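Local coordinates for protein beta-glucosidase (PDB 5M6G) that probably hydrolyses terminal, non-reducing beta-D-glucosyl residues with release of beta-D-glucose, as a member of glycosyl hydrolase family 3, at residues T141-N146 with A166-A171; P155-R160 with R402-Q407; A56-D61 with T118-P123; L45-R50 with K376-G381. All blocks are in the same frame, centred on the assembly; numbering follows the deposited sequence.

Contact 1: T141-N146 with A166-A171; sequences TIYPHN and AEEVAA. With MG (magnesium ion), chain E.
Thr141 holds the carboxylate of Glu168 with two neighbouring groups. Its backbone N donates to Glu168 OE1 at 3.1 Å (154° at the hydrogen), and its hydroxyl OG1 donates to Glu168 OE2 at 2.8 Å. Both oxygens receive these bonds on their syn lone pairs, so the two donors hold the carboxylate in a bidentate grip. Threonine suits the place because OG1 stands beside its own backbone N (chi1 -48°), bringing both donors to one side, while CG2 turns the other way and lies 3.6 Å above one face of the Tyr143 ring, near its rim. Glu168 gets there with CG anti to its carbonyl carbon and an extended chain, meeting Thr141 at about a right angle. Water 1 completes the bridge, donating to Thr141 O and, at 2.7 Å, to Glu168 OE1. The buried OE2 is also hydrogen-bonded to Gly397 N and His401 ND1, and these several bonds would fix the rotation of the group. A glutamine here would probably leave at least one of its donor partners facing an NH2 group, and weaken the hold on His401 ND1. This matters because His401 NE2 binds the magnesium ion, which Glu167 OE1, one residue earlier on the helix, reaches at 1.9 Å. Water 2, water 3, water 4 and water 5 fill the remaining positions. The arrangement is that of a six-coordinate, largely hydrated magnesium site with a second shell: Glu168 probably positions a metal-bound histidine, in a carboxylate–histidine–metal arrangement.

Contact 2: P155-R160 with R402-Q407; sequences PDLVQR and RELARQ
Arg160 and Leu157 of helix 155-160 close around Leu404 of helix 402-407, two segments whose axes pass 10.5 Å apart at 150°, nearly antiparallel. Arg160 can be followed outward. Its CB lies 3.9 Å from Leu404 CD1, with Leu404 CD2 only slightly farther away. Beyond CB the chain bends at both chi2 (133°) and chi3 (75°), which folds it back along its own helix, and NE comes to 4.0 Å from the same Leu404 CD1. At the tip NH2 is again near that methyl, whereas NH1 makes a salt bridge with Asp156 OD2, one turn earlier, at 3.6 Å. One face of the guanidinium, towards its rim, meets Leu157 CD1, 3.9 Å above the plane. A long side chain of this kind suits the solvent edge: its carbons and flat face shelter leucine methyls while its charge stays outside. Deeper in, Leu157 CD1 touches Leu404 CD1 at 3.7 Å as the two leucines lie alongside, pointing opposite ways, and Leu404 CD2 rests on Arg160 O at 3.5 Å. Leu404 also packs on Ile161 and Ala164, farther along helix 155-170, whose Val158 leans instead on helix 209-215. Helix 399-412, carrying Leu404, leads into strand 414-418 at the edge of the six-stranded mixed sheet, so the pairing ties a helix of the N-terminal domain to the approach to that sheet.

Contact 3: A56-D61 with T118-P123; sequences ARMSLD and TPLGIP
A small apolar cluster at the end of the barrel domain where chains enter their strands brings Met58, between helices 47-57 and 60-66, against Leu120 and Ile122 in the loop that leads to strand 125-128. Met58 is the link between the two. Its CG, anti to the carbonyl carbon (chi1 -67°), lies 3.6 Å from Leu120 CD1, and the two side chains pass at a slant. The chain then runs out to SD and bends there (chi3 78°), which swings CE to 3.9 Å from Ile122 CD1, with the side chains at about a right angle. A flexible, unbranched methionine suits this place, since one chain serves two different partners. Leu120 also spreads its second methyl towards the helix end, where CD2 is 4.2 Å from Arg57 CB; the charged end of Arg57 turns off to a salt bridge with Asp53. In the family's TIM-barrel domain such loops lie at the N-terminal ends of the strands, and here helix 363-379 backs the cluster: Leu374 touches both Met58 and Ile122. Each backbone is shaped by its own turn. Ser59 is the N-cap of helix 60-66; its OG caps a backbone N just inside that helix, while Asp62 OD2 accepts from Ser59 N, consistent with a capping box. In the facing loop, Thr118 OG1 accepts from Gly121 N at 3.0 Å, bent to 135° at the hydrogen, in an ST motif. Gly121 there has positive phi, a conformation that side-chain-bearing residues adopt less readily.

Contact 4: L45-R50 with K376-G381; sequences LPVPDR and KKFELG
Helix-to-helix packing through an aromatic ring joins Val47 and Arg50, in the first turn of helix 47-57, to Phe378 in the last turn of helix 363-379, within the TIM-barrel part of this family 3 enzyme. Arg50 wraps from the face of the ring to its edge. Its CB makes a CH-pi contact over the face, 3.9 Å from the centroid and 19° off the normal. The bend at chi3 (72°) then brings NE to 3.4 Å from Phe378 CE1, and NH2 lies at the ring's edge, in its plane. Guanidinium and ring do not stack, for their planes are 58° apart; Phe378 CD1 instead sits over the centre of the guanidinium. Arginine suits the place by combining a greasy stem with a charged end, which forms a salt bridge with Glu384 and bonds to Tyr40 O. An alanine here would probably leave Glu384 without its charged mate and open a gap beside CD1 and CE1 of Phe378, where CD and the guanidinium had packed. Past Phe378 the helix closes in a Schellman motif at Gly381, whose positive phi is easiest without a side chain. Val47, short and branched, packs beside Phe378 CB: its CG1 lies 3.8 Å from that atom, while CG2 approaches Glu379 CG at 4.4 Å.

In the fold
Only contact 1 is wholly buried, and it is the polar one, made by hydrogen bonds to a carboxylate beside a magnesium site. Contacts 2, 3 and 4 are partly buried and mainly apolar, though contact 4 adds a CH-pi contact and a guanidinium at an aromatic ring; the charged ends of Arg160, Arg57 and Arg50 pair with acids while their carbons pack. Contacts 1 and 2 share helix 155-170 and meet directly, Tyr143 CD1 lying 3.5 Å from Ala405 CB. Contacts 3 and 4 share helix 47-57 far from there; Lys377 NZ links them by a probable hydrogen bond to Pro123 O. The two pairs stand well apart, with the centres of contacts 2 and 3 about 41 Å from each other.

Contact 1: T141-N146 with A166-A171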
loop_
_atom_site.group_PDB
_atom_site.type_symbol
_atom_site.label_atom_id
_atom_site.label_comp_id
_atom_site.label_asym_id
_atom_site.label_seq_id
_atom_site.Cartn_x
_atom_site.Cartn_y
_atom_site.Cartn_z
ATOM N N THR A 141 13.887 0.882 -3.323
ATOM C CA THR A 141 13.827 0.200 -2.035
ATOM C C THR A 141 12.431 -0.359 -1.795
ATOM O O THR A 141 11.438 0.351 -1.969
ATOM C CB THR A 141 14.180 1.181 -0.916
ATOM O OG1 THR A 141 15.379 1.892 -1.254
ATOM C CG2 THR A 141 14.373 0.453 0.401
ATOM N N ILE A 142 12.347 -1.620 -1.374
ATOM C CA ILE A 142 11.058 -2.249 -1.085
ATOM C C ILE A 142 10.961 -2.473 0.421
ATOM O O ILE A 142 11.693 -3.292 0.994
ATOM C CB ILE A 142 10.864 -3.556 -1.864
ATOM C CG1 ILE A 142 10.983 -3.304 -3.382
ATOM C CG2 ILE A 142 9.513 -4.196 -1.500
ATOM C CD1 ILE A 142 9.964 -2.311 -3.932
ATOM N N TYR A 143 10.048 -1.744 1.060
ATOM C CA TYR A 143 9.846 -1.764 2.499
ATOM C C TYR A 143 8.882 -2.878 2.878
ATOM O O TYR A 143 8.150 -3.392 2.024
ATOM C CB TYR A 143 9.321 -0.397 2.970
ATOM C CG TYR A 143 10.353 0.697 2.763
ATOM C CD1 TYR A 143 11.386 0.891 3.682
ATOM C CD2 TYR A 143 10.324 1.496 1.631
ATOM C CE1 TYR A 143 12.357 1.868 3.476
ATOM C CE2 TYR A 143 11.277 2.483 1.418
ATOM C CZ TYR A 143 12.296 2.658 2.337
ATOM O OH TYR A 143 13.246 3.629 2.123
ATOM N N PRO A 144 8.889 -3.313 4.140
ATOM C CA PRO A 144 7.870 -4.271 4.585
ATOM C C PRO A 144 6.473 -3.743 4.290
ATOM O O PRO A 144 6.217 -2.537 4.357
ATOM C CB PRO A 144 8.121 -4.382 6.093
ATOM C CG PRO A 144 9.588 -4.068 6.251
ATOM C CD PRO A 144 9.844 -2.982 5.214
ATOM N N HIS A 145 5.572 -4.652 3.937
ATOM C CA HIS A 145 4.187 -4.236 3.787
ATOM C C HIS A 145 3.612 -3.805 5.138
ATOM O O HIS A 145 4.182 -4.059 6.211
ATOM C CB HIS A 145 3.344 -5.351 3.167
ATOM C CG HIS A 145 3.329 -5.339 1.667
ATOM N ND1 HIS A 145 2.870 -4.264 0.930
ATOM C CD2 HIS A 145 3.725 -6.271 0.766
ATOM C CE1 HIS A 145 2.965 -4.543 -0.359
ATOM N NE2 HIS A 145 3.491 -5.753 -0.486
ATOM N N ASN A 146 2.457 -3.140 5.063
ATOM C CA ASN A 146 1.886 -2.456 6.222
ATOM C C ASN A 146 1.688 -3.380 7.425
ATOM O O ASN A 146 1.887 -2.954 8.569
ATOM C CB ASN A 146 0.554 -1.803 5.836
ATOM C CG ASN A 146 0.748 -0.500 5.087
ATOM O OD1 ASN A 146 1.862 -0.002 4.994
ATOM N ND2 ASN A 146 -0.342 0.069 4.567
ATOM N N ALA A 166 8.977 9.008 -0.271
ATOM C CA ALA A 166 8.671 10.238 -0.995
ATOM C C ALA A 166 9.877 10.713 -1.803
ATOM O O ALA A 166 9.729 11.175 -2.940
ATOM C CB ALA A 166 8.204 11.316 -0.017
ATOM N N GLU A 167 11.082 10.581 -1.240
ATOM C CA GLU A 167 12.278 10.946 -1.993
ATOM C C GLU A 167 12.407 10.121 -3.260
ATOM O O GLU A 167 12.719 10.663 -4.329
ATOM C CB GLU A 167 13.524 10.778 -1.135
ATOM C CG GLU A 167 13.817 11.946 -0.233
ATOM C CD GLU A 167 15.138 11.770 0.472
ATOM O OE1 GLU A 167 15.422 10.633 0.910
ATOM O OE2 GLU A 167 15.898 12.751 0.563
ATOM N N GLU A 168 12.173 8.802 -3.167
ATOM C CA GLU A 168 12.376 7.958 -4.340
ATOM C C GLU A 168 11.293 8.194 -5.381
ATOM O O GLU A 168 11.553 8.067 -6.585
ATOM C CB GLU A 168 12.453 6.483 -3.920
ATOM C CG GLU A 168 13.587 6.259 -2.937
ATOM C CD GLU A 168 14.033 4.808 -2.831
ATOM O OE1 GLU A 168 13.561 3.960 -3.616
ATOM O OE2 GLU A 168 14.872 4.532 -1.961
ATOM N N VAL A 169 10.090 8.559 -4.936
ATOM C CA VAL A 169 9.013 8.897 -5.862
ATOM C C VAL A 169 9.292 10.244 -6.515
ATOM O O VAL A 169 9.175 10.396 -7.735
ATOM C CB VAL A 169 7.654 8.875 -5.129
ATOM C CG1 VAL A 169 6.539 9.475 -6.007
ATOM C CG2 VAL A 169 7.315 7.452 -4.714
ATOM N N ALA A 170 9.687 11.234 -5.717
ATOM C CA ALA A 170 9.924 12.568 -6.262
ATOM C C ALA A 170 11.081 12.567 -7.253
ATOM O O ALA A 170 11.113 13.400 -8.167
ATOM C CB ALA A 170 10.185 13.562 -5.130
ATOM N N ALA A 171 12.024 11.630 -7.093
ATOM C CA ALA A 171 13.111 11.469 -8.053
ATOM C C ALA A 171 12.583 11.154 -9.444
ATOM O O ALA A 171 13.213 11.519 -10.443
ATOM C CB ALA A 171 14.056 10.357 -7.594
HETATM MG MG MG E . 16.747 9.835 2.091
HETATM O O HOH W 1 11.261 3.071 -2.549
HETATM O O HOH W 2 17.125 11.801 3.223
HETATM O O HOH W 3 18.425 10.015 1.141
HETATM O O HOH W 4 17.531 8.932 3.842
HETATM O O HOH W 5 15.011 9.659 3.481
#

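Contact 2: P155-R160 with R402-Q407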
loop_
_atom_site.group_PDB
_atom_site.type_symbol
_atom_site.label_atom_id
_atom_site.label_comp_id
_atom_site.label_asym_id
_atom_site.label_seq_id
_atom_site.Cartn_x
_atom_site.Cartn_y
_atom_site.Cartn_z
ATOM N N PRO A 155 5.561 4.136 15.157
ATOM C CA PRO A 155 5.091 5.142 14.183
ATOM C C PRO A 155 6.191 6.035 13.648
ATOM O O PRO A 155 6.104 6.508 12.505
ATOM C CB PRO A 155 4.062 5.961 14.980
ATOM C CG PRO A 155 3.720 5.116 16.176
ATOM C CD PRO A 155 4.920 4.281 16.474
ATOM N N ASP A 156 7.208 6.322 14.453
ATOM C CA ASP A 156 8.290 7.166 13.964
ATOM C C ASP A 156 9.023 6.494 12.811
ATOM O O ASP A 156 9.375 7.144 11.817
ATOM C CB ASP A 156 9.243 7.496 15.107
ATOM C CG ASP A 156 10.185 8.610 14.754
ATOM O OD1 ASP A 156 9.713 9.765 14.660
ATOM O OD2 ASP A 156 11.385 8.335 14.568
ATOM N N LEU A 157 9.236 5.180 12.920
ATOM C CA LEU A 157 9.849 4.417 11.837
ATOM C C LEU A 157 9.006 4.468 10.569
ATOM O O LEU A 157 9.539 4.601 9.462
ATOM C CB LEU A 157 10.037 2.967 12.277
ATOM C CG LEU A 157 10.569 1.989 11.231
ATOM C CD1 LEU A 157 12.040 2.280 10.974
ATOM C CD2 LEU A 157 10.359 0.543 11.715
ATOM N N VAL A 158 7.686 4.333 10.709
ATOM C CA VAL A 158 6.807 4.375 9.544
ATOM C C VAL A 158 6.860 5.755 8.897
ATOM O O VAL A 158 6.863 5.884 7.664
ATOM C CB VAL A 158 5.379 3.967 9.957
ATOM C CG1 VAL A 158 4.328 4.400 8.917
ATOM C CG2 VAL A 158 5.335 2.455 10.210
ATOM N N GLN A 159 6.948 6.802 9.718
ATOM C CA GLN A 159 7.108 8.151 9.189
ATOM C C GLN A 159 8.414 8.286 8.403
ATOM O O GLN A 159 8.422 8.836 7.295
ATOM C CB GLN A 159 7.039 9.165 10.336
ATOM C CG GLN A 159 7.310 10.610 9.930
ATOM C CD GLN A 159 7.055 11.585 11.069
ATOM O OE1 GLN A 159 6.216 11.340 11.931
ATOM N NE2 GLN A 159 7.791 12.689 11.081
ATOM N N ARG A 160 9.524 7.758 8.934
ATOM C CA ARG A 160 10.786 7.837 8.197
ATOM C C ARG A 160 10.695 7.099 6.870
ATOM O O ARG A 160 11.286 7.527 5.871
ATOM C CB ARG A 160 11.942 7.270 9.033
ATOM C CG ARG A 160 12.511 8.240 10.048
ATOM C CD ARG A 160 12.677 7.570 11.400
ATOM N NE ARG A 160 13.820 6.666 11.419
ATOM C CZ ARG A 160 14.001 5.701 12.316
ATOM N NH1 ARG A 160 13.110 5.499 13.282
ATOM N NH2 ARG A 160 15.081 4.937 12.239
ATOM N N ARG A 402 18.001 1.510 2.209
ATOM C CA ARG A 402 17.953 0.080 2.479
ATOM C C ARG A 402 18.247 -0.220 3.943
ATOM O O ARG A 402 17.705 -1.182 4.495
ATOM C CB ARG A 402 18.915 -0.663 1.552
ATOM C CG ARG A 402 18.460 -0.612 0.106
ATOM C CD ARG A 402 19.297 -1.497 -0.785
ATOM N NE ARG A 402 18.984 -1.261 -2.191
ATOM C CZ ARG A 402 18.047 -1.908 -2.875
ATOM N NH1 ARG A 402 17.317 -2.843 -2.281
ATOM N NH2 ARG A 402 17.842 -1.626 -4.156
ATOM N N GLU A 403 19.076 0.601 4.594
ATOM C CA GLU A 403 19.315 0.428 6.024
ATOM C C GLU A 403 18.048 0.704 6.825
ATOM O O GLU A 403 17.749 0.002 7.803
ATOM C CB GLU A 403 20.453 1.349 6.479
ATOM C CG GLU A 403 20.805 1.265 7.961
ATOM C CD GLU A 403 21.085 -0.165 8.427
ATOM O OE1 GLU A 403 21.610 -0.983 7.638
ATOM O OE2 GLU A 403 20.762 -0.508 9.588
ATOM N N LEU A 404 17.304 1.741 6.438
ATOM C CA LEU A 404 16.017 2.016 7.069
ATOM C C LEU A 404 15.060 0.852 6.869
ATOM O O LEU A 404 14.340 0.457 7.793
ATOM C CB LEU A 404 15.424 3.303 6.489
ATOM C CG LEU A 404 14.023 3.740 6.917
ATOM C CD1 LEU A 404 14.022 4.022 8.396
ATOM C CD2 LEU A 404 13.606 4.983 6.138
ATOM N N ALA A 405 15.036 0.295 5.657
ATOM C CA ALA A 405 14.153 -0.825 5.379
ATOM C C ALA A 405 14.542 -2.040 6.208
ATOM O O ALA A 405 13.679 -2.718 6.769
ATOM C CB ALA A 405 14.192 -1.161 3.893
ATOM N N ARG A 406 15.844 -2.329 6.282
ATOM C CA ARG A 406 16.329 -3.431 7.105
ATOM C C ARG A 406 15.912 -3.260 8.561
ATOM O O ARG A 406 15.580 -4.241 9.244
ATOM C CB ARG A 406 17.855 -3.511 6.979
ATOM C CG ARG A 406 18.490 -4.700 7.680
ATOM C CD ARG A 406 19.999 -4.699 7.478
ATOM N NE ARG A 406 20.631 -5.787 8.227
ATOM C CZ ARG A 406 21.947 -5.972 8.313
ATOM N NH1 ARG A 406 22.768 -5.138 7.702
ATOM N NH2 ARG A 406 22.442 -6.982 9.023
ATOM N N GLN A 407 15.944 -2.027 9.064
ATOM C CA GLN A 407 15.514 -1.807 10.435
ATOM C C GLN A 407 14.024 -2.105 10.581
ATOM O O GLN A 407 13.592 -2.664 11.596
ATOM C CB GLN A 407 15.857 -0.375 10.869
ATOM C CG GLN A 407 15.474 -0.050 12.325
ATOM C CD GLN A 407 16.257 -0.871 13.347
ATOM O OE1 GLN A 407 17.370 -1.329 13.074
ATOM N NE2 GLN A 407 15.678 -1.056 14.531
#

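Contact 3: A56-D61 with T118-P123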
loop_
_atom_site.group_PDB
_atom_site.type_symbol
_atom_site.label_atom_id
_atom_site.label_comp_id
_atom_site.label_asym_id
_atom_site.label_seq_id
_atom_site.Cartn_x
_atom_site.Cartn_y
_atom_site.Cartn_z
ATOM N N ALA A 56 -11.483 31.337 -12.832
ATOM C CA ALA A 56 -12.220 32.383 -13.542
ATOM C C ALA A 56 -11.957 32.327 -15.039
ATOM O O ALA A 56 -12.822 32.707 -15.837
ATOM C CB ALA A 56 -11.851 33.760 -12.992
ATOM N N ARG A 57 -10.781 31.833 -15.438
ATOM C CA ARG A 57 -10.389 31.753 -16.842
ATOM C C ARG A 57 -10.747 30.426 -17.506
ATOM O O ARG A 57 -10.602 30.306 -18.729
ATOM C CB ARG A 57 -8.878 31.991 -16.972
ATOM C CG ARG A 57 -8.428 33.309 -16.369
ATOM C CD ARG A 57 -6.927 33.382 -16.213
ATOM N NE ARG A 57 -6.538 34.580 -15.481
ATOM C CZ ARG A 57 -6.365 35.772 -16.042
ATOM N NH1 ARG A 57 -6.542 35.919 -17.348
ATOM N NH2 ARG A 57 -6.013 36.813 -15.300
ATOM N N MET A 58 -11.219 29.436 -16.751
ATOM C CA MET A 58 -11.451 28.114 -17.309
ATOM C C MET A 58 -12.838 27.989 -17.923
ATOM O O MET A 58 -13.831 28.468 -17.361
ATOM C CB MET A 58 -11.272 27.047 -16.228
ATOM C CG MET A 58 -9.839 26.933 -15.741
ATOM S SD MET A 58 -9.700 25.881 -14.264
ATOM C CE MET A 58 -9.811 24.239 -14.964
ATOM N N SER A 59 -12.895 27.340 -19.082
ATOM C CA SER A 59 -14.156 26.880 -19.632
ATOM C C SER A 59 -14.645 25.667 -18.851
ATOM O O SER A 59 -13.890 25.013 -18.130
ATOM C CB SER A 59 -14.006 26.490 -21.094
ATOM O OG SER A 59 -13.126 25.383 -21.214
ATOM N N LEU A 60 -15.935 25.367 -19.008
ATOM C CA LEU A 60 -16.460 24.139 -18.424
ATOM C C LEU A 60 -15.644 22.933 -18.878
ATOM O O LEU A 60 -15.307 22.061 -18.069
ATOM C CB LEU A 60 -17.936 23.966 -18.787
ATOM C CG LEU A 60 -18.540 22.639 -18.306
ATOM C CD1 LEU A 60 -18.347 22.462 -16.812
ATOM C CD2 LEU A 60 -20.017 22.569 -18.672
ATOM N N ASP A 61 -15.282 22.886 -20.164
ATOM C CA ASP A 61 -14.496 21.760 -20.662
ATOM C C ASP A 61 -13.142 21.671 -19.967
ATOM O O ASP A 61 -12.655 20.566 -19.697
ATOM C CB ASP A 61 -14.315 21.857 -22.179
ATOM C CG ASP A 61 -15.559 21.432 -22.936
ATOM O OD1 ASP A 61 -16.600 21.211 -22.288
ATOM O OD2 ASP A 61 -15.507 21.327 -24.175
ATOM N N THR A 118 -0.620 23.579 -23.123
ATOM C CA THR A 118 -2.016 23.901 -23.359
ATOM C C THR A 118 -2.230 25.400 -23.173
ATOM O O THR A 118 -1.362 26.095 -22.638
ATOM C CB THR A 118 -2.903 23.111 -22.401
ATOM O OG1 THR A 118 -2.646 23.545 -21.061
ATOM C CG2 THR A 118 -2.628 21.629 -22.525
ATOM N N PRO A 119 -3.396 25.932 -23.576
ATOM C CA PRO A 119 -3.595 27.388 -23.454
ATOM C C PRO A 119 -3.431 27.919 -22.037
ATOM O O PRO A 119 -2.837 28.986 -21.854
ATOM C CB PRO A 119 -5.024 27.584 -23.988
ATOM C CG PRO A 119 -5.162 26.500 -25.021
ATOM C CD PRO A 119 -4.461 25.304 -24.388
ATOM N N LEU A 120 -3.937 27.209 -21.018
ATOM C CA LEU A 120 -3.738 27.649 -19.642
ATOM C C LEU A 120 -2.462 27.102 -19.027
ATOM O O LEU A 120 -1.977 27.666 -18.040
ATOM C CB LEU A 120 -4.933 27.243 -18.762
ATOM C CG LEU A 120 -6.249 27.920 -19.161
ATOM C CD1 LEU A 120 -7.409 27.323 -18.377
ATOM C CD2 LEU A 120 -6.155 29.404 -18.911
ATOM N N GLY A 121 -1.906 26.030 -19.585
ATOM C CA GLY A 121 -0.669 25.484 -19.056
ATOM C C GLY A 121 -0.793 24.911 -17.661
ATOM O O GLY A 121 0.165 24.985 -16.881
ATOM N N ILE A 122 -1.955 24.360 -17.316
ATOM C CA ILE A 122 -2.152 23.731 -16.010
ATOM C C ILE A 122 -1.300 22.471 -15.933
ATOM O O ILE A 122 -1.510 21.538 -16.720
ATOM C CB ILE A 122 -3.623 23.381 -15.757
ATOM C CG1 ILE A 122 -4.478 24.655 -15.724
ATOM C CG2 ILE A 122 -3.752 22.586 -14.455
ATOM C CD1 ILE A 122 -5.963 24.365 -15.545
ATOM N N PRO A 123 -0.356 22.385 -15.004
ATOM C CA PRO A 123 0.511 21.209 -14.970
ATOM C C PRO A 123 -0.268 19.973 -14.557
ATOM O O PRO A 123 -1.279 20.040 -13.843
ATOM C CB PRO A 123 1.586 21.580 -13.940
ATOM C CG PRO A 123 0.933 22.594 -13.070
ATOM C CD PRO A 123 -0.069 23.327 -13.910
#

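Contact 4: L45-R50 with K376-G381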
loop_
_atom_site.group_PDB
_atom_site.type_symbol
_atom_site.label_atom_id
_atom_site.label_comp_id
_atom_site.label_asym_id
_atom_site.label_seq_id
_atom_site.Cartn_x
_atom_site.Cartn_y
_atom_site.Cartn_z
ATOM N N LEU A 45 1.470 34.896 -4.751
ATOM C CA LEU A 45 0.074 35.076 -4.383
ATOM C C LEU A 45 -0.401 33.902 -3.527
ATOM O O LEU A 45 0.004 32.757 -3.765
ATOM C CB LEU A 45 -0.782 35.194 -5.634
ATOM C CG LEU A 45 -2.073 36.004 -5.552
ATOM C CD1 LEU A 45 -1.773 37.449 -5.170
ATOM C CD2 LEU A 45 -2.812 35.926 -6.877
ATOM N N PRO A 46 -1.230 34.156 -2.514
ATOM C CA PRO A 46 -1.809 33.047 -1.747
ATOM C C PRO A 46 -2.512 32.064 -2.671
ATOM O O PRO A 46 -3.128 32.455 -3.666
ATOM C CB PRO A 46 -2.799 33.745 -0.804
ATOM C CG PRO A 46 -2.269 35.137 -0.673
ATOM C CD PRO A 46 -1.659 35.470 -2.003
ATOM N N VAL A 47 -2.419 30.775 -2.320
ATOM C CA VAL A 47 -2.982 29.721 -3.166
ATOM C C VAL A 47 -4.455 29.959 -3.500
ATOM O O VAL A 47 -4.811 29.881 -4.684
ATOM C CB VAL A 47 -2.732 28.343 -2.532
ATOM C CG1 VAL A 47 -3.583 27.276 -3.224
ATOM C CG2 VAL A 47 -1.238 27.994 -2.612
ATOM N N PRO A 48 -5.345 30.240 -2.536
ATOM C CA PRO A 48 -6.759 30.429 -2.910
ATOM C C PRO A 48 -6.980 31.544 -3.927
ATOM O O PRO A 48 -7.891 31.428 -4.759
ATOM C CB PRO A 48 -7.441 30.744 -1.570
ATOM C CG PRO A 48 -6.560 30.200 -0.540
ATOM C CD PRO A 48 -5.156 30.370 -1.079
ATOM N N ASP A 49 -6.172 32.610 -3.895
ATOM C CA ASP A 49 -6.294 33.669 -4.904
ATOM C C ASP A 49 -5.824 33.193 -6.274
ATOM O O ASP A 49 -6.382 33.596 -7.306
ATOM C CB ASP A 49 -5.502 34.906 -4.482
ATOM C CG ASP A 49 -5.985 35.490 -3.166
ATOM O OD1 ASP A 49 -7.152 35.247 -2.792
ATOM O OD2 ASP A 49 -5.191 36.190 -2.504
ATOM N N ARG A 50 -4.778 32.359 -6.306
ATOM C CA ARG A 50 -4.330 31.771 -7.563
ATOM C C ARG A 50 -5.382 30.826 -8.130
ATOM O O ARG A 50 -5.649 30.836 -9.338
ATOM C CB ARG A 50 -3.002 31.029 -7.352
ATOM C CG ARG A 50 -1.867 31.929 -6.849
ATOM C CD ARG A 50 -0.532 31.170 -6.753
ATOM N NE ARG A 50 0.040 30.874 -8.067
ATOM C CZ ARG A 50 1.169 30.187 -8.242
ATOM N NH1 ARG A 50 1.833 29.721 -7.187
ATOM N NH2 ARG A 50 1.631 29.959 -9.465
ATOM N N LYS A 376 -4.433 21.559 -4.603
ATOM C CA LYS A 376 -3.331 20.638 -4.347
ATOM C C LYS A 376 -2.224 20.792 -5.384
ATOM O O LYS A 376 -1.035 20.687 -5.050
ATOM C CB LYS A 376 -3.862 19.207 -4.309
ATOM C CG LYS A 376 -4.720 18.944 -3.071
ATOM C CD LYS A 376 -3.829 18.933 -1.822
ATOM C CE LYS A 376 -4.622 19.099 -0.513
ATOM N NZ LYS A 376 -5.182 20.485 -0.325
ATOM N N LYS A 377 -2.583 21.061 -6.641
ATOM C CA LYS A 377 -1.550 21.324 -7.645
ATOM C C LYS A 377 -0.723 22.558 -7.287
ATOM O O LYS A 377 0.507 22.542 -7.410
ATOM C CB LYS A 377 -2.182 21.469 -9.029
ATOM C CG LYS A 377 -2.760 20.167 -9.572
ATOM C CD LYS A 377 -3.245 20.335 -11.014
ATOM C CE LYS A 377 -3.590 19.005 -11.649
ATOM N NZ LYS A 377 -3.862 19.147 -13.113
ATOM N N PHE A 378 -1.369 23.640 -6.835
ATOM C CA PHE A 378 -0.603 24.816 -6.415
ATOM C C PHE A 378 0.228 24.528 -5.173
ATOM O O PHE A 378 1.394 24.937 -5.087
ATOM C CB PHE A 378 -1.527 26.001 -6.146
ATOM C CG PHE A 378 -2.010 26.682 -7.392
ATOM C CD1 PHE A 378 -1.167 27.515 -8.114
ATOM C CD2 PHE A 378 -3.312 26.496 -7.834
ATOM C CE1 PHE A 378 -1.612 28.144 -9.277
ATOM C CE2 PHE A 378 -3.768 27.125 -8.980
ATOM C CZ PHE A 378 -2.905 27.946 -9.710
ATOM N N GLU A 379 -0.357 23.846 -4.191
ATOM C CA GLU A 379 0.378 23.543 -2.970
ATOM C C GLU A 379 1.585 22.670 -3.267
ATOM O O GLU A 379 2.656 22.862 -2.685
ATOM C CB GLU A 379 -0.546 22.869 -1.948
ATOM C CG GLU A 379 -1.584 23.829 -1.351
ATOM C CD GLU A 379 -2.654 23.128 -0.518
ATOM O OE1 GLU A 379 -2.897 21.917 -0.727
ATOM O OE2 GLU A 379 -3.273 23.797 0.335
ATOM N N LEU A 380 1.442 21.731 -4.198
ATOM C CA LEU A 380 2.560 20.863 -4.551
ATOM C C LEU A 380 3.659 21.597 -5.300
ATOM O O LEU A 380 4.699 20.993 -5.565
ATOM C CB LEU A 380 2.062 19.686 -5.393
ATOM C CG LEU A 380 1.433 18.570 -4.562
ATOM C CD1 LEU A 380 0.640 17.634 -5.449
ATOM C CD2 LEU A 380 2.529 17.806 -3.818
ATOM N N GLY A 381 3.450 22.867 -5.648
ATOM C CA GLY A 381 4.457 23.634 -6.346
ATOM C C GLY A 381 4.557 23.340 -7.821
ATOM O O GLY A 381 5.530 23.755 -8.451
#